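Local coordinates for endoglucanase (Bacillus akibai, PDB 1UWW), which hydrolyses internal beta-1,4-glucosidic linkages in cellulose, lichenin and cereal beta-glucans, the chain here being its family 28 carbohydrate-binding module, specific for non-crystalline cellulose, at residues E46-N51 and L142-V147; F91-D96 and G103-N108; G29-G34 and T40-E45; I128-L133 and V173-A178. All coordinates share one frame; numbering follows the deposited sequence.

Contact 1 of 4, residues E46-N51 and L142-V147; sequences EANGSN and LYHYEV. With CA (calcium ion), chain C; CA (calcium ion), chain E.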
loop_
_atom_site.group_PDB
_atom_site.type_symbol
_atom_site.label_atom_id
_atom_site.label_comp_id
_atom_site.label_asym_id
_atom_site.label_seq_id
_atom_site.Cartn_x
_atom_site.Cartn_y
_atom_site.Cartn_z
ATOM N N GLU A 46 -8.269 -19.493 20.011
ATOM C CA GLU A 46 -8.679 -20.408 18.961
ATOM C C GLU A 46 -9.340 -19.673 17.798
ATOM O O GLU A 46 -10.204 -18.808 17.998
ATOM C CB GLU A 46 -9.616 -21.474 19.534
ATOM C CG GLU A 46 -10.011 -22.559 18.530
ATOM C CD GLU A 46 -11.292 -22.256 17.758
ATOM O OE1 GLU A 46 -12.134 -21.462 18.251
ATOM O OE2 GLU A 46 -11.495 -22.811 16.650
ATOM N N ALA A 47 -8.916 -19.985 16.586
ATOM C CA ALA A 47 -9.568 -19.510 15.372
ATOM C C ALA A 47 -9.493 -20.610 14.330
ATOM O O ALA A 47 -8.401 -21.083 13.985
ATOM C CB ALA A 47 -8.901 -18.249 14.832
ATOM N N ASN A 48 -10.644 -21.023 13.821
ATOM C CA ASN A 48 -10.685 -21.948 12.685
ATOM C C ASN A 48 -10.013 -23.288 12.997
ATOM O O ASN A 48 -9.426 -23.898 12.106
ATOM C CB ASN A 48 -10.074 -21.249 11.453
ATOM C CG ASN A 48 -10.314 -21.983 10.132
ATOM O OD1 ASN A 48 -11.338 -22.658 9.940
ATOM N ND2 ASN A 48 -9.415 -21.765 9.178
ATOM N N GLY A 49 -10.107 -23.713 14.249
ATOM C CA GLY A 49 -9.578 -24.994 14.692
ATOM C C GLY A 49 -8.087 -25.034 14.911
ATOM O O GLY A 49 -7.450 -26.113 14.886
ATOM N N SER A 50 -7.506 -23.870 15.164
ATOM C CA SER A 50 -6.101 -23.811 15.513
ATOM C C SER A 50 -5.886 -22.623 16.432
ATOM O O SER A 50 -6.675 -21.692 16.436
ATOM C CB SER A 50 -5.254 -23.683 14.248
ATOM O OG SER A 50 -3.854 -23.763 14.529
ATOM N N ASN A 51 -4.811 -22.631 17.183
ATOM C CA ASN A 51 -4.489 -21.514 18.038
ATOM C C ASN A 51 -3.757 -20.425 17.257
ATOM O O ASN A 51 -2.938 -20.711 16.390
ATOM C CB ASN A 51 -3.655 -21.979 19.221
ATOM C CG ASN A 51 -4.462 -22.759 20.212
ATOM O OD1 ASN A 51 -5.533 -22.315 20.666
ATOM N ND2 ASN A 51 -3.978 -23.942 20.543
ATOM N N LEU A 142 -16.648 -15.477 11.768
ATOM C CA LEU A 142 -15.193 -15.399 11.679
ATOM C C LEU A 142 -14.803 -15.389 10.215
ATOM O O LEU A 142 -15.066 -16.348 9.479
ATOM C CB LEU A 142 -14.560 -16.600 12.348
ATOM C CG LEU A 142 -13.043 -16.515 12.455
ATOM C CD1 LEU A 142 -12.633 -15.494 13.492
ATOM C CD2 LEU A 142 -12.526 -17.887 12.810
ATOM N N TYR A 143 -14.198 -14.295 9.782
ATOM C CA TYR A 143 -13.805 -14.104 8.386
ATOM C C TYR A 143 -12.332 -14.480 8.216
ATOM O O TYR A 143 -11.512 -14.045 9.000
ATOM C CB TYR A 143 -14.005 -12.631 7.994
ATOM C CG TYR A 143 -15.448 -12.185 8.052
ATOM C CD1 TYR A 143 -15.992 -11.700 9.225
ATOM C CD2 TYR A 143 -16.277 -12.279 6.941
ATOM C CE1 TYR A 143 -17.328 -11.295 9.280
ATOM C CE2 TYR A 143 -17.591 -11.870 7.001
ATOM C CZ TYR A 143 -18.094 -11.396 8.172
ATOM O OH TYR A 143 -19.410 -11.002 8.270
ATOM N N HIS A 144 -12.008 -15.251 7.188
ATOM C CA HIS A 144 -10.663 -15.795 6.959
ATOM C C HIS A 144 -10.078 -15.252 5.675
ATOM O O HIS A 144 -10.638 -15.431 4.608
ATOM C CB HIS A 144 -10.747 -17.322 6.897
ATOM C CG HIS A 144 -9.436 -18.010 6.692
ATOM N ND1 HIS A 144 -9.392 -19.361 6.413
ATOM C CD2 HIS A 144 -8.152 -17.599 6.793
ATOM C CE1 HIS A 144 -8.128 -19.738 6.287
ATOM N NE2 HIS A 144 -7.349 -18.696 6.534
ATOM N N TYR A 145 -8.940 -14.581 5.809
ATOM C CA TYR A 145 -8.159 -14.088 4.680
ATOM C C TYR A 145 -6.815 -14.801 4.633
ATOM O O TYR A 145 -6.152 -14.987 5.636
ATOM C CB TYR A 145 -7.923 -12.578 4.811
ATOM C CG TYR A 145 -9.190 -11.811 4.799
ATOM C CD1 TYR A 145 -9.903 -11.603 5.982
ATOM C CD2 TYR A 145 -9.754 -11.366 3.607
ATOM C CE1 TYR A 145 -11.111 -10.943 5.995
ATOM C CE2 TYR A 145 -10.998 -10.706 3.621
ATOM C CZ TYR A 145 -11.638 -10.515 4.801
ATOM O OH TYR A 145 -12.845 -9.848 4.788
ATOM N N GLU A 146 -6.429 -15.205 3.441
ATOM C CA GLU A 146 -5.121 -15.779 3.162
ATOM C C GLU A 146 -4.190 -14.668 2.734
ATOM O O GLU A 146 -4.130 -14.317 1.550
ATOM C CB GLU A 146 -5.284 -16.789 2.031
ATOM C CG GLU A 146 -6.080 -18.003 2.431
ATOM C CD GLU A 146 -5.254 -18.928 3.273
ATOM O OE1 GLU A 146 -4.054 -18.615 3.486
ATOM O OE2 GLU A 146 -5.782 -19.973 3.711
ATOM N N VAL A 147 -3.516 -14.050 3.681
ATOM C CA VAL A 147 -2.648 -12.929 3.373
ATOM C C VAL A 147 -1.375 -13.468 2.718
ATOM O O VAL A 147 -0.771 -14.387 3.221
ATOM C CB VAL A 147 -2.363 -12.097 4.611
ATOM C CG1 VAL A 147 -1.412 -10.936 4.299
ATOM C CG2 VAL A 147 -3.694 -11.601 5.192
HETATM CA CA CA C . -1.992 -22.247 14.983
HETATM CA CA CA E . -3.541 -20.573 5.065
HETATM O O HOH W 1 -1.031 -23.552 13.280
HETATM O O HOH W 2 -5.203 -21.467 5.158
HETATM O O HOH W 3 -3.413 -22.576 3.510
HETATM O O HOH W 4 -2.523 -22.245 6.602
HETATM O O HOH W 5 -1.642 -18.990 5.068
#

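Contact 2 of 4, residues F91-D96 and G103-N108; sequences FDFYLD and GAMNIN. With CA (calcium ion), chain E; CA (calcium ion), chain D.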
loop_
_atom_site.group_PDB
_atom_site.type_symbol
_atom_site.label_atom_id
_atom_site.label_comp_id
_atom_site.label_asym_id
_atom_site.label_seq_id
_atom_site.Cartn_x
_atom_site.Cartn_y
_atom_site.Cartn_z
ATOM N N PHE A 91 0.340 -15.508 5.859
ATOM C CA PHE A 91 -0.282 -15.858 7.114
ATOM C C PHE A 91 -1.796 -15.933 6.937
ATOM O O PHE A 91 -2.359 -15.335 6.030
ATOM C CB PHE A 91 0.104 -14.910 8.286
ATOM C CG PHE A 91 -0.186 -13.442 8.078
ATOM C CD1 PHE A 91 0.729 -12.622 7.407
ATOM C CD2 PHE A 91 -1.305 -12.856 8.654
ATOM C CE1 PHE A 91 0.494 -11.242 7.289
ATOM C CE2 PHE A 91 -1.532 -11.501 8.538
ATOM C CZ PHE A 91 -0.634 -10.714 7.831
ATOM N N ASP A 92 -2.420 -16.697 7.828
ATOM C CA ASP A 92 -3.878 -16.667 7.970
ATOM C C ASP A 92 -4.267 -15.506 8.868
ATOM O O ASP A 92 -3.706 -15.334 9.942
ATOM C CB ASP A 92 -4.389 -17.982 8.572
ATOM C CG ASP A 92 -4.129 -19.140 7.681
ATOM O OD1 ASP A 92 -4.582 -19.149 6.513
ATOM O OD2 ASP A 92 -3.397 -20.085 8.064
ATOM N N PHE A 93 -5.178 -14.687 8.392
ATOM C CA PHE A 93 -5.652 -13.528 9.142
ATOM C C PHE A 93 -7.141 -13.660 9.283
ATOM O O PHE A 93 -7.838 -13.877 8.311
ATOM C CB PHE A 93 -5.330 -12.246 8.403
ATOM C CG PHE A 93 -5.617 -10.997 9.198
ATOM C CD1 PHE A 93 -5.146 -10.810 10.487
ATOM C CD2 PHE A 93 -6.386 -9.988 8.639
ATOM C CE1 PHE A 93 -5.446 -9.625 11.207
ATOM C CE2 PHE A 93 -6.665 -8.804 9.353
ATOM C CZ PHE A 93 -6.212 -8.628 10.618
ATOM N N TYR A 94 -7.640 -13.548 10.497
ATOM C CA TYR A 94 -9.064 -13.681 10.744
ATOM C C TYR A 94 -9.566 -12.453 11.473
ATOM O O TYR A 94 -8.865 -11.869 12.306
ATOM C CB TYR A 94 -9.389 -14.889 11.608
ATOM C CG TYR A 94 -8.798 -16.206 11.151
ATOM C CD1 TYR A 94 -7.528 -16.586 11.523
ATOM C CD2 TYR A 94 -9.529 -17.076 10.383
ATOM C CE1 TYR A 94 -6.997 -17.795 11.121
ATOM C CE2 TYR A 94 -9.010 -18.295 9.974
ATOM C CZ TYR A 94 -7.763 -18.633 10.369
ATOM O OH TYR A 94 -7.212 -19.857 10.005
ATOM N N LEU A 95 -10.778 -12.069 11.143
ATOM C CA LEU A 95 -11.469 -11.000 11.845
ATOM C C LEU A 95 -12.793 -11.519 12.368
ATOM O O LEU A 95 -13.556 -12.154 11.648
ATOM C CB LEU A 95 -11.700 -9.800 10.940
ATOM C CG LEU A 95 -10.447 -9.271 10.242
ATOM C CD1 LEU A 95 -10.354 -9.849 8.862
ATOM C CD2 LEU A 95 -10.419 -7.765 10.192
ATOM N N ASP A 96 -13.075 -11.185 13.622
ATOM C CA ASP A 96 -14.407 -11.339 14.182
ATOM C C ASP A 96 -14.864 -9.958 14.632
ATOM O O ASP A 96 -14.616 -9.542 15.773
ATOM C CB ASP A 96 -14.421 -12.312 15.342
ATOM C CG ASP A 96 -15.842 -12.634 15.819
ATOM O OD1 ASP A 96 -16.811 -11.933 15.406
ATOM O OD2 ASP A 96 -16.083 -13.602 16.584
ATOM N N GLY A 103 -15.233 1.243 4.866
ATOM C CA GLY A 103 -13.811 1.369 4.742
ATOM C C GLY A 103 -13.086 0.060 4.483
ATOM O O GLY A 103 -13.631 -0.919 3.986
ATOM N N ALA A 104 -11.810 0.098 4.829
ATOM C CA ALA A 104 -10.884 -0.971 4.507
ATOM C C ALA A 104 -9.735 -0.949 5.488
ATOM O O ALA A 104 -9.618 -0.029 6.310
ATOM C CB ALA A 104 -10.397 -0.840 3.043
HETATM N N MSE A 105 -8.891 -1.964 5.392
HETATM C CA MSE A 105 -7.683 -2.099 6.198
HETATM C C MSE A 105 -6.545 -2.450 5.235
HETATM O O MSE A 105 -6.720 -3.381 4.444
HETATM C CB MSE A 105 -7.861 -3.232 7.192
HETATM C CG MSE A 105 -6.641 -3.533 8.058
HETATM SE SE MSE A 105 -6.878 -5.073 9.228
HETATM C CE MSE A 105 -7.670 -4.204 10.344
ATOM N N ASN A 106 -5.414 -1.748 5.327
ATOM C CA ASN A 106 -4.228 -1.980 4.516
ATOM C C ASN A 106 -3.176 -2.652 5.367
ATOM O O ASN A 106 -2.729 -2.065 6.376
ATOM C CB ASN A 106 -3.657 -0.668 3.970
ATOM C CG ASN A 106 -4.408 -0.124 2.761
ATOM O OD1 ASN A 106 -4.208 1.060 2.378
ATOM N ND2 ASN A 106 -5.214 -0.938 2.147
ATOM N N ILE A 107 -2.734 -3.830 4.948
ATOM C CA ILE A 107 -1.685 -4.576 5.634
ATOM C C ILE A 107 -0.364 -4.390 4.876
ATOM O O ILE A 107 -0.294 -4.674 3.663
ATOM C CB ILE A 107 -2.061 -6.073 5.735
ATOM C CG1 ILE A 107 -3.379 -6.207 6.508
ATOM C CG2 ILE A 107 -0.944 -6.835 6.406
ATOM C CD1 ILE A 107 -3.857 -7.616 6.622
ATOM N N ASN A 108 0.670 -3.900 5.560
ATOM C CA ASN A 108 1.993 -3.732 4.990
ATOM C C ASN A 108 3.030 -4.497 5.758
ATOM O O ASN A 108 2.886 -4.800 6.930
ATOM C CB ASN A 108 2.375 -2.247 4.955
ATOM C CG ASN A 108 1.638 -1.468 3.856
ATOM O OD1 ASN A 108 0.745 -0.706 4.158
ATOM N ND2 ASN A 108 1.960 -1.761 2.574
HETATM CA CA CA E . -3.541 -20.573 5.065
HETATM CA CA CA D . -18.944 -10.834 15.454
HETATM O O HOH W 6 -20.707 -9.607 14.130
HETATM O O HOH W 7 -18.681 -11.466 13.158
HETATM O O HOH W 8 -19.886 -12.946 16.030
HETATM O O HOH W 2 -5.203 -21.467 5.158
HETATM O O HOH W 3 -3.413 -22.576 3.510
#

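Contact 3 of 4, residues G29-G34 and T40-E45; sequences GWDWAG and TALTIE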
loop_
_atom_site.group_PDB
_atom_site.type_symbol
_atom_site.label_atom_id
_atom_site.label_comp_id
_atom_site.label_asym_id
_atom_site.label_seq_id
_atom_site.Cartn_x
_atom_site.Cartn_y
_atom_site.Cartn_z
ATOM N N GLY A 29 7.746 -15.250 20.008
ATOM C CA GLY A 29 8.599 -14.108 19.738
ATOM C C GLY A 29 7.927 -12.860 19.197
ATOM O O GLY A 29 8.609 -11.855 18.978
ATOM N N TRP A 30 6.625 -12.920 18.940
ATOM C CA TRP A 30 5.866 -11.767 18.426
ATOM C C TRP A 30 5.496 -10.806 19.544
ATOM O O TRP A 30 5.080 -11.226 20.629
ATOM C CB TRP A 30 4.610 -12.260 17.702
ATOM C CG TRP A 30 4.927 -12.916 16.403
ATOM C CD1 TRP A 30 5.248 -14.224 16.178
ATOM C CD2 TRP A 30 5.006 -12.260 15.139
ATOM N NE1 TRP A 30 5.501 -14.417 14.846
ATOM C CE2 TRP A 30 5.388 -13.222 14.188
ATOM C CE3 TRP A 30 4.837 -10.935 14.720
ATOM C CZ2 TRP A 30 5.569 -12.912 12.841
ATOM C CZ3 TRP A 30 5.014 -10.625 13.390
ATOM C CH2 TRP A 30 5.376 -11.616 12.457
ATOM N N ASP A 31 5.576 -9.521 19.258
ATOM C CA ASP A 31 5.289 -8.478 20.226
ATOM C C ASP A 31 4.830 -7.235 19.483
ATOM O O ASP A 31 4.807 -7.207 18.246
ATOM C CB ASP A 31 6.557 -8.167 21.012
ATOM C CG ASP A 31 6.300 -7.670 22.406
ATOM O OD1 ASP A 31 5.157 -7.314 22.753
ATOM O OD2 ASP A 31 7.234 -7.643 23.260
ATOM N N TRP A 32 4.453 -6.210 20.221
ATOM C CA TRP A 32 4.150 -4.912 19.629
ATOM C C TRP A 32 5.431 -4.169 19.267
ATOM O O TRP A 32 6.371 -4.105 20.077
ATOM C CB TRP A 32 3.330 -4.047 20.576
ATOM C CG TRP A 32 1.958 -4.533 20.821
ATOM C CD1 TRP A 32 1.399 -4.843 22.031
ATOM C CD2 TRP A 32 0.918 -4.776 19.843
ATOM N NE1 TRP A 32 0.100 -5.257 21.873
ATOM C CE2 TRP A 32 -0.224 -5.224 20.536
ATOM C CE3 TRP A 32 0.834 -4.625 18.449
ATOM C CZ2 TRP A 32 -1.422 -5.509 19.897
ATOM C CZ3 TRP A 32 -0.354 -4.935 17.826
ATOM C CH2 TRP A 32 -1.468 -5.362 18.551
ATOM N N ALA A 33 5.479 -3.563 18.085
ATOM C CA ALA A 33 6.516 -2.585 17.773
ATOM C C ALA A 33 6.344 -1.382 18.701
ATOM O O ALA A 33 5.219 -1.075 19.111
ATOM C CB ALA A 33 6.435 -2.160 16.317
ATOM N N GLY A 34 7.447 -0.702 19.042
ATOM C CA GLY A 34 7.378 0.504 19.866
ATOM C C GLY A 34 6.461 1.575 19.276
ATOM O O GLY A 34 5.745 2.263 20.000
ATOM N N THR A 40 -2.749 -3.238 23.217
ATOM C CA THR A 40 -3.682 -4.088 23.973
ATOM C C THR A 40 -3.124 -5.517 24.179
ATOM O O THR A 40 -2.189 -5.936 23.512
ATOM C CB THR A 40 -5.120 -4.150 23.250
ATOM O OG1 THR A 40 -5.023 -4.701 21.920
ATOM C CG2 THR A 40 -5.755 -2.782 23.033
ATOM N N ALA A 41 -3.712 -6.284 25.087
ATOM C CA ALA A 41 -3.260 -7.641 25.372
ATOM C C ALA A 41 -3.184 -8.520 24.101
ATOM O O ALA A 41 -4.164 -8.655 23.355
ATOM C CB ALA A 41 -4.194 -8.295 26.376
ATOM N N LEU A 42 -2.014 -9.110 23.908
ATOM C CA LEU A 42 -1.757 -10.094 22.857
ATOM C C LEU A 42 -1.823 -11.460 23.514
ATOM O O LEU A 42 -0.994 -11.783 24.376
ATOM C CB LEU A 42 -0.369 -9.912 22.263
ATOM C CG LEU A 42 -0.152 -8.813 21.249
ATOM C CD1 LEU A 42 1.332 -8.516 21.057
ATOM C CD2 LEU A 42 -0.777 -9.201 19.923
ATOM N N THR A 43 -2.812 -12.245 23.139
ATOM C CA THR A 43 -3.018 -13.574 23.711
ATOM C C THR A 43 -3.157 -14.629 22.626
ATOM O O THR A 43 -3.289 -14.320 21.436
ATOM C CB THR A 43 -4.251 -13.604 24.630
ATOM O OG1 THR A 43 -5.413 -13.287 23.873
ATOM C CG2 THR A 43 -4.135 -12.562 25.758
ATOM N N ILE A 44 -3.108 -15.882 23.023
ATOM C CA ILE A 44 -3.293 -16.966 22.094
ATOM C C ILE A 44 -4.741 -17.458 22.209
ATOM O O ILE A 44 -5.189 -17.839 23.296
ATOM C CB ILE A 44 -2.290 -18.112 22.387
ATOM C CG1 ILE A 44 -0.821 -17.634 22.339
ATOM C CG2 ILE A 44 -2.525 -19.259 21.391
ATOM C CD1 ILE A 44 -0.460 -16.792 21.142
ATOM N N GLU A 45 -5.479 -17.440 21.106
ATOM C CA GLU A 45 -6.903 -17.762 21.085
ATOM C C GLU A 45 -7.211 -18.695 19.898
ATOM O O GLU A 45 -6.543 -18.667 18.865
ATOM C CB GLU A 45 -7.752 -16.490 21.001
ATOM C CG GLU A 45 -7.440 -15.428 22.047
ATOM C CD GLU A 45 -7.828 -15.815 23.456
ATOM O OE1 GLU A 45 -8.602 -16.802 23.633
ATOM O OE2 GLU A 45 -7.316 -15.121 24.373
#

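Contact 4 of 4, residues I128-L133 and V173-A178; sequences INFDEL and VESDFA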
loop_
_atom_site.group_PDB
_atom_site.type_symbol
_atom_site.label_atom_id
_atom_site.label_comp_id
_atom_site.label_asym_id
_atom_site.label_seq_id
_atom_site.Cartn_x
_atom_site.Cartn_y
_atom_site.Cartn_z
ATOM N N ILE A 128 -7.932 -5.362 2.747
ATOM C CA ILE A 128 -9.197 -5.985 3.090
ATOM C C ILE A 128 -10.278 -4.926 3.042
ATOM O O ILE A 128 -10.171 -3.903 3.711
ATOM C CB ILE A 128 -9.113 -6.556 4.512
ATOM C CG1 ILE A 128 -8.120 -7.721 4.506
ATOM C CG2 ILE A 128 -10.485 -7.017 4.992
ATOM C CD1 ILE A 128 -7.871 -8.320 5.803
ATOM N N ASN A 129 -11.314 -5.173 2.267
ATOM C CA ASN A 129 -12.381 -4.204 2.037
ATOM C C ASN A 129 -13.598 -4.593 2.883
ATOM O O ASN A 129 -14.232 -5.629 2.647
ATOM C CB ASN A 129 -12.714 -4.179 0.546
ATOM C CG ASN A 129 -13.592 -3.026 0.163
ATOM O OD1 ASN A 129 -14.400 -2.556 0.970
ATOM N ND2 ASN A 129 -13.441 -2.553 -1.063
ATOM N N PHE A 130 -13.929 -3.777 3.882
ATOM C CA PHE A 130 -15.048 -4.118 4.791
ATOM C C PHE A 130 -16.398 -4.041 4.107
ATOM O O PHE A 130 -17.391 -4.586 4.614
ATOM C CB PHE A 130 -15.009 -3.268 6.056
ATOM C CG PHE A 130 -13.765 -3.499 6.899
ATOM C CD1 PHE A 130 -13.489 -4.771 7.399
ATOM C CD2 PHE A 130 -12.884 -2.504 7.165
ATOM C CE1 PHE A 130 -12.349 -5.002 8.163
ATOM C CE2 PHE A 130 -11.755 -2.733 7.942
ATOM C CZ PHE A 130 -11.499 -3.998 8.435
ATOM N N ASP A 131 -16.456 -3.422 2.936
ATOM C CA ASP A 131 -17.702 -3.406 2.191
ATOM C C ASP A 131 -17.933 -4.694 1.450
ATOM O O ASP A 131 -19.016 -4.900 0.880
ATOM C CB ASP A 131 -17.716 -2.253 1.192
ATOM C CG ASP A 131 -17.676 -0.924 1.867
ATOM O OD1 ASP A 131 -18.396 -0.740 2.889
ATOM O OD2 ASP A 131 -16.917 -0.016 1.483
ATOM N N GLU A 132 -16.925 -5.564 1.432
ATOM C CA GLU A 132 -16.999 -6.825 0.719
ATOM C C GLU A 132 -17.050 -8.039 1.678
ATOM O O GLU A 132 -16.746 -9.156 1.257
ATOM C CB GLU A 132 -15.800 -6.964 -0.238
ATOM C CG GLU A 132 -15.590 -5.795 -1.200
ATOM C CD GLU A 132 -16.408 -5.896 -2.441
ATOM O OE1 GLU A 132 -17.047 -6.957 -2.686
ATOM O OE2 GLU A 132 -16.416 -4.893 -3.179
ATOM N N LEU A 133 -17.413 -7.849 2.946
ATOM C CA LEU A 133 -17.482 -8.987 3.894
ATOM C C LEU A 133 -18.442 -10.120 3.502
ATOM O O LEU A 133 -18.204 -11.301 3.809
ATOM C CB LEU A 133 -17.823 -8.488 5.299
ATOM C CG LEU A 133 -16.748 -7.678 6.006
ATOM C CD1 LEU A 133 -17.270 -7.146 7.320
ATOM C CD2 LEU A 133 -15.504 -8.508 6.227
ATOM N N VAL A 173 -8.189 2.435 6.717
ATOM C CA VAL A 173 -8.561 3.192 5.531
ATOM C C VAL A 173 -10.035 3.579 5.673
ATOM O O VAL A 173 -10.926 2.934 5.145
ATOM C CB VAL A 173 -8.387 2.361 4.238
ATOM C CG1 VAL A 173 -8.599 3.239 3.022
ATOM C CG2 VAL A 173 -7.011 1.677 4.180
ATOM N N GLU A 174 -10.267 4.657 6.419
ATOM C CA GLU A 174 -11.608 5.215 6.602
ATOM C C GLU A 174 -12.643 4.189 7.133
ATOM O O GLU A 174 -13.809 4.189 6.730
ATOM C CB GLU A 174 -12.115 5.857 5.290
ATOM C CG GLU A 174 -11.328 7.086 4.840
ATOM C CD GLU A 174 -11.778 7.659 3.481
ATOM O OE1 GLU A 174 -12.770 7.168 2.868
ATOM O OE2 GLU A 174 -11.126 8.610 3.005
ATOM N N SER A 175 -12.206 3.291 8.013
ATOM C CA SER A 175 -13.081 2.196 8.464
ATOM C C SER A 175 -13.639 2.483 9.845
ATOM O O SER A 175 -13.183 3.382 10.535
ATOM C CB SER A 175 -12.340 0.866 8.528
ATOM O OG SER A 175 -11.630 0.745 9.741
ATOM N N ASP A 176 -14.635 1.686 10.230
ATOM C CA ASP A 176 -15.175 1.718 11.583
ATOM C C ASP A 176 -14.944 0.396 12.292
ATOM O O ASP A 176 -15.654 0.044 13.250
ATOM C CB ASP A 176 -16.647 2.127 11.555
ATOM C CG ASP A 176 -17.527 1.163 10.830
ATOM O OD1 ASP A 176 -17.070 0.176 10.196
ATOM O OD2 ASP A 176 -18.789 1.328 10.842
ATOM N N PHE A 177 -13.933 -0.347 11.857
ATOM C CA PHE A 177 -13.687 -1.647 12.434
ATOM C C PHE A 177 -13.485 -1.602 13.951
ATOM O O PHE A 177 -12.704 -0.808 14.480
ATOM C CB PHE A 177 -12.435 -2.320 11.807
ATOM C CG PHE A 177 -12.152 -3.657 12.435
ATOM C CD1 PHE A 177 -12.841 -4.784 12.044
ATOM C CD2 PHE A 177 -11.273 -3.770 13.478
ATOM C CE1 PHE A 177 -12.632 -6.008 12.664
ATOM C CE2 PHE A 177 -11.067 -4.994 14.110
ATOM C CZ PHE A 177 -11.731 -6.097 13.702
ATOM N N ALA A 178 -14.176 -2.517 14.653
ATOM C CA ALA A 178 -13.882 -2.834 16.037
ATOM C C ALA A 178 -14.167 -4.319 16.243
ATOM O O ALA A 178 -15.173 -4.811 15.752
ATOM C CB ALA A 178 -14.768 -2.005 16.979
#

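Contact 1 of 4, residues E46-N51 and L142-V147
A tight beta-hairpin, turning through a type I' turn from A47 to S50, lays its tip on strand 142-147 of the same antiparallel sheet, with a calcium site further along each segment. The touch is light, apolar at one end and polar but unbonded at the other. Methyl CD2 of L142 reaches to 4.2 Å from CB of A47 and also lies beside the backbone N of N48; with CG anti to the backbone N (chi1 -173°), the leucine extends from its strand toward the hairpin. F182 covers both A47 and L142. At the other end the amide of N48 crosses the side chain of H144 at about a right angle, the two planes 60° apart, and ND2 of N48 stays 3.7 Å from ND1 of H144 without a hydrogen bond. Their polar partners lie on strand 88-97: N48 ND2 bonds to Y94 OH, H144 NE2 to D92 OD1, and the ring of Y94 stacks on that of H144. G49 N, inside the turn, donates to OE2 of E46 just before it, over 2.9 Å. S50 OG, at 2.4 Å, and the carbonyl O of N51 bind one calcium; E146 holds another through both carboxylate oxygens, OE1 at 2.6 Å. Because D92 serves both that calcium and H144, the metal's charge would probably be felt at the imidazole, and NE2 of H144 is held as a donor toward the aspartate.

Contact 2 of 4, residues F91-D96 and G103-N108
F91, F93, M105 and I107 interlock in the core of a beta-sandwich, where strands 91-96 and 104-108 belong to opposing sheets. Their axes approach to 12.2 Å and run nearly antiparallel, at 155°, and no hydrogen bond joins the two segments, which meet through side chains. The apolar contacts centre on I107, which presents its two branches to different rings. Its CG2 meets F91 at the ring edge, near the ring plane, 4.1 Å from CZ, whereas CD1 at the end of the longer branch comes to 4.0 Å from CD2 of F93. F170 and I168, on strand 165-173, flank this cluster. Metal ligation takes the outward-facing side of strand 91-96: OD1 of D92 lies 2.3 Å from a calcium that E146 also binds, and OD1 of D96 binds a second, completed in part by the carbonyl O of P97 and three waters. The alternation of a strand thus sends phenylalanines inward and aspartates to the metals. A Met-aromatic contact makes up the remaining class. M105, a selenomethionine, runs extended before bending at its last torsion (chi3 -82°), and its SE approaches the F93 ring obliquely, 3.7 Å from CE2 and 4.9 Å from the ring centroid.

Contact 3 of 4, residues G29-G34 and T40-E45
D31 backs onto L42 through its main chain, CA lying 4.0 Å from CD1 of L42. Its carboxylate OD1 accepts from the backbone N of the next residue, W32, at 2.9 Å; R27 and K13 form salt bridges with its two oxygens. W32 then carries most of the contact. Its indole NE1 donates to the carbonyl O of T40 over 2.9 Å at an N-H...O angle of 158°, with the oxygen practically in the ring plane and the donor in the carbonyl plane. In the beta-sandwich this links edge strand 30-32 of one sheet to the segment leading into edge strand 43-47 of the other. One face of the indole receives L42 in a CH-pi contact, CD1 standing 3.6 Å from the centroid of the five-membered ring and 12° off its normal, which together with the hydrogen bond probably limits rotation of the indole. CD2 of the same leucine reaches the six-membered ring, 3.7 Å from CZ2 of W32, and W55 adds an edge-to-face ring contact.

Contact 4 of 4, residues I128-L133 and V173-A178
S175 presses its CB against the ring of F130, 3.7 Å from both CD2 and CE2, where the loop between strands 165-173 and 180-189 meets the turn that follows strand 120-129 of the beta-sandwich. The serine OG lies between the backbone N and the carbonyl carbon (chi1 83°), from where it bonds to D172 OD1 and weakly accepts from the backbone N of F177, so OG has partners on both sides of S175 in sequence. Facing it, the segment bearing F130 contains an Asx turn, D131 N donating to OD1 of N129 over 3.0 Å. D176 bonds to the loop after strand 88-97, OD2 to T101 OG1 and its carbonyl O to R99 NE. F177 completes the contact: its ring lies nearly parallel to that of F130, the planes 16° apart, but strongly displaced, with little face-to-face overlap and centroids 5.6 Å from each other. L95 touches both rings. The nearest approach is between the F177 methylene CB and CZ at the far end of the F130 ring, 3.9 Å.

From the N terminus, contact 3 comes first, closing a short loop between edge strands of the two sheets. Contact 1 opens immediately afterwards on the same strand, 43-47, and closes only at strand 142-150, a long loop within which contact 2 is nested, spanning the sandwich core. Contact 4 opens before contact 1 has closed and ends after it, so the two cross; contact 2 precedes contact 4 in series. Contacts 1 and 2 share a calcium and neighbouring strands of one sheet, while contacts 2 and 4 join through backbone bonds between strands 104-111 and 120-129 in the other. Both of these also touch the second subunit.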